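Local coordinates for trafficking protein particle complex subunit 3 (Naegleria fowleri, PDB 6AQ3) that probably serves as a core subunit of the TRAPP complex, which tethers vesicles in membrane traffic, and carries a covalently bound palmitic acid, at residues C[46-57]-C[136-146]. Residues are numbered along the deposited sequence; the frame is centred on the assembly and turned at random.
Sequences YEDVAAINTQLE and IKQKRLYYSNI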
# COMPACT_ATOMS: atom_id res chain seq x y z
N TYR C 46 7.04 20.43 -1.73
CA TYR C 46 7.75 20.56 -0.46
C TYR C 46 7.38 21.84 0.30
O TYR C 46 7.65 21.91 1.50
CB TYR C 46 9.27 20.48 -0.68
CG TYR C 46 9.91 21.58 -1.52
CD1 TYR C 46 10.09 22.86 -1.01
CD2 TYR C 46 10.37 21.32 -2.80
CE1 TYR C 46 10.67 23.85 -1.75
CE2 TYR C 46 10.98 22.32 -3.56
CZ TYR C 46 11.12 23.58 -3.03
OH TYR C 46 11.70 24.58 -3.75
N GLU C 47 6.72 22.80 -0.33
CA GLU C 47 6.47 24.06 0.35
C GLU C 47 5.17 24.10 1.13
O GLU C 47 4.93 25.10 1.83
CB GLU C 47 6.52 25.24 -0.64
CG GLU C 47 7.85 26.01 -0.58
CD GLU C 47 8.36 26.40 -1.95
OE1 GLU C 47 7.88 25.81 -2.94
OE2 GLU C 47 9.25 27.28 -2.04
N ASP C 48 4.28 23.10 0.97
CA ASP C 48 3.02 23.07 1.71
C ASP C 48 2.87 21.67 2.33
O ASP C 48 2.08 20.83 1.90
CB ASP C 48 1.83 23.48 0.85
CG ASP C 48 0.56 23.69 1.68
OD1 ASP C 48 0.60 23.48 2.91
OD2 ASP C 48 -0.46 24.13 1.12
N VAL C 49 3.70 21.43 3.33
CA VAL C 49 3.70 20.16 4.05
C VAL C 49 2.38 19.97 4.77
O VAL C 49 1.88 18.84 4.90
CB VAL C 49 4.93 20.11 4.99
CG1 VAL C 49 4.83 18.96 5.98
CG2 VAL C 49 6.19 20.01 4.16
N ALA C 50 1.80 21.07 5.26
CA ALA C 50 0.50 20.99 5.91
C ALA C 50 -0.55 20.42 4.97
O ALA C 50 -1.33 19.54 5.36
CB ALA C 50 0.10 22.38 6.41
N ALA C 51 -0.56 20.85 3.72
CA ALA C 51 -1.52 20.29 2.77
C ALA C 51 -1.25 18.81 2.55
O ALA C 51 -2.18 18.04 2.27
CB ALA C 51 -1.48 21.04 1.45
N ILE C 52 0.02 18.40 2.60
CA ILE C 52 0.34 16.98 2.48
C ILE C 52 -0.28 16.21 3.64
O ILE C 52 -0.93 15.17 3.44
CB ILE C 52 1.86 16.76 2.44
CG1 ILE C 52 2.43 17.33 1.16
CG2 ILE C 52 2.19 15.26 2.65
CD1 ILE C 52 3.93 17.21 1.09
N ASN C 53 -0.06 16.68 4.86
CA ASN C 53 -0.70 16.07 6.02
C ASN C 53 -2.20 15.92 5.80
O ASN C 53 -2.77 14.84 5.98
CB ASN C 53 -0.41 16.90 7.29
CG ASN C 53 1.04 16.75 7.75
OD1 ASN C 53 1.75 15.83 7.32
ND2 ASN C 53 1.47 17.60 8.68
N THR C 54 -2.85 17.00 5.36
CA THR C 54 -4.30 16.99 5.18
C THR C 54 -4.75 16.00 4.11
O THR C 54 -5.74 15.28 4.30
CB THR C 54 -4.77 18.40 4.85
OG1 THR C 54 -4.49 19.23 5.99
CG2 THR C 54 -6.26 18.44 4.51
N GLN C 55 -4.05 15.94 2.97
CA GLN C 55 -4.44 15.00 1.93
C GLN C 55 -4.24 13.55 2.36
O GLN C 55 -5.00 12.66 1.95
CB GLN C 55 -3.68 15.29 0.65
CG GLN C 55 -4.26 16.45 -0.11
CD GLN C 55 -5.67 16.14 -0.56
OE1 GLN C 55 -5.92 15.10 -1.19
NE2 GLN C 55 -6.61 17.04 -0.24
N LEU C 56 -3.20 13.28 3.16
CA LEU C 56 -3.00 11.93 3.66
C LEU C 56 -4.15 11.53 4.56
O LEU C 56 -4.64 10.39 4.51
CB LEU C 56 -1.65 11.85 4.40
CG LEU C 56 -0.40 11.90 3.50
CD1 LEU C 56 0.93 11.96 4.30
CD2 LEU C 56 -0.44 10.67 2.58
N GLU C 57 -4.63 12.47 5.38
CA GLU C 57 -5.77 12.21 6.25
C GLU C 57 -7.03 11.93 5.44
O GLU C 57 -7.78 11.01 5.75
CB GLU C 57 -5.99 13.39 7.18
CG GLU C 57 -6.82 13.06 8.41
CD GLU C 57 -8.32 13.08 8.13
OE1 GLU C 57 -8.73 13.59 7.06
OE2 GLU C 57 -9.08 12.58 9.00
N ILE C 136 12.16 18.94 6.11
CA ILE C 136 10.86 18.29 6.23
C ILE C 136 10.53 18.03 7.70
O ILE C 136 9.36 18.10 8.11
CB ILE C 136 10.83 16.99 5.40
CG1 ILE C 136 11.10 17.29 3.93
CG2 ILE C 136 9.49 16.29 5.55
CD1 ILE C 136 10.23 18.36 3.35
N LYS C 137 11.53 17.66 8.52
CA LYS C 137 11.27 17.47 9.95
C LYS C 137 10.82 18.77 10.59
O LYS C 137 9.89 18.79 11.40
CB LYS C 137 12.51 16.95 10.68
CG LYS C 137 12.88 15.52 10.39
CD LYS C 137 14.22 15.14 11.07
CE LYS C 137 14.15 15.34 12.58
NZ LYS C 137 15.31 14.72 13.28
N GLN C 138 11.50 19.88 10.25
CA GLN C 138 11.16 21.17 10.83
C GLN C 138 9.75 21.59 10.44
O GLN C 138 9.07 22.28 11.21
CB GLN C 138 12.19 22.21 10.38
N LYS C 139 9.30 21.19 9.25
CA LYS C 139 7.95 21.46 8.80
C LYS C 139 6.93 20.48 9.36
O LYS C 139 5.73 20.62 9.09
CB LYS C 139 7.91 21.47 7.27
CG LYS C 139 8.60 22.69 6.65
CD LYS C 139 8.57 22.59 5.13
CE LYS C 139 9.59 23.51 4.46
NZ LYS C 139 10.29 22.81 3.33
N ARG C 140 7.38 19.50 10.15
CA ARG C 140 6.50 18.56 10.85
C ARG C 140 5.54 17.84 9.89
O ARG C 140 4.32 17.80 10.10
CB ARG C 140 5.74 19.26 11.99
CG ARG C 140 6.66 19.52 13.18
CD ARG C 140 5.98 19.97 14.45
NE ARG C 140 5.35 18.82 15.10
CZ ARG C 140 5.98 17.99 15.92
NH1 ARG C 140 7.27 18.17 16.20
NH2 ARG C 140 5.34 16.97 16.46
N LEU C 141 6.11 17.21 8.87
CA LEU C 141 5.35 16.20 8.15
C LEU C 141 4.94 15.10 9.11
O LEU C 141 5.74 14.64 9.94
CB LEU C 141 6.21 15.60 7.04
CG LEU C 141 5.72 14.32 6.37
CD1 LEU C 141 4.58 14.65 5.43
CD2 LEU C 141 6.89 13.62 5.65
N TYR C 142 3.69 14.67 9.02
CA TYR C 142 3.25 13.48 9.75
C TYR C 142 3.15 12.35 8.73
O TYR C 142 2.08 12.09 8.15
CB TYR C 142 1.95 13.73 10.50
CG TYR C 142 2.16 14.54 11.76
CD1 TYR C 142 3.01 14.07 12.76
CD2 TYR C 142 1.49 15.75 11.97
CE1 TYR C 142 3.21 14.79 13.95
CE2 TYR C 142 1.67 16.49 13.15
CZ TYR C 142 2.54 16.00 14.13
OH TYR C 142 2.75 16.70 15.29
N TYR C 143 4.28 11.66 8.56
CA TYR C 143 4.45 10.65 7.52
C TYR C 143 3.29 9.66 7.47
O TYR C 143 2.86 9.26 6.38
CB TYR C 143 5.76 9.92 7.76
CG TYR C 143 6.14 8.96 6.65
CD1 TYR C 143 6.82 9.41 5.53
CD2 TYR C 143 5.77 7.63 6.72
CE1 TYR C 143 7.17 8.52 4.50
CE2 TYR C 143 6.10 6.76 5.73
CZ TYR C 143 6.79 7.20 4.61
OH TYR C 143 7.08 6.30 3.63
N SER C 144 2.78 9.24 8.63
CA SER C 144 1.72 8.23 8.74
C SER C 144 0.33 8.82 8.95
O SER C 144 -0.54 8.12 9.48
CB SER C 144 2.02 7.27 9.88
OG SER C 144 3.20 6.56 9.64
N ASN C 145 0.08 10.05 8.49
CA ASN C 145 -1.17 10.72 8.81
C ASN C 145 -2.39 9.98 8.27
O ASN C 145 -3.50 10.17 8.79
CB ASN C 145 -1.17 12.15 8.28
CG ASN C 145 -1.84 13.12 9.24
OD1 ASN C 145 -1.83 12.89 10.45
ND2 ASN C 145 -2.39 14.22 8.72
N ILE C 146 -2.20 9.12 7.26
CA ILE C 146 -3.29 8.31 6.74
C ILE C 146 -3.99 7.54 7.86
O ILE C 146 -5.18 7.22 7.75
CB ILE C 146 -2.76 7.37 5.65
CG1 ILE C 146 -3.91 6.80 4.83
CG2 ILE C 146 -1.97 6.22 6.28
CD1 ILE C 146 -3.46 6.26 3.49
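N53 shows how one side-chain amide can read the backbone of a passing loop. Its OD1 accepts from Y142 N at 2.8 Å, nearly straight at 171°, while its ND2 donates an N-H to R140 O at 3.2 Å. R140 O lies in the N53 amide plane; because one end must accept and the other donate, the pair of bonds fixes the flip and serves the loop's polar groups on both sides of L141. The main chain of N53 is used as well: its carbonyl O, already bonded to E57 N within the helix, takes a second donor, N145 ND2, at 2.8 Å from above the carbonyl plane. K139 NZ reaches back to Y46 O in a weak bond (3.3 Å). With chi1 at 168°, V49 sets CG1 opposite its own N, against L141 CA at 3.5 Å, and leaves CG2 for K139 CD. I52 CG2 meets L141 CD1 at 3.7 Å. I146 CA makes a CH···O contact with L56 O at 3.3 Å. E57 turns its carboxylate to R152 in a salt bridge. The loop thus runs along the first turns of helix 49-75, linking helix 134-138 to helix 146-157; helix 25-42 packs against L56, Y143 and I146.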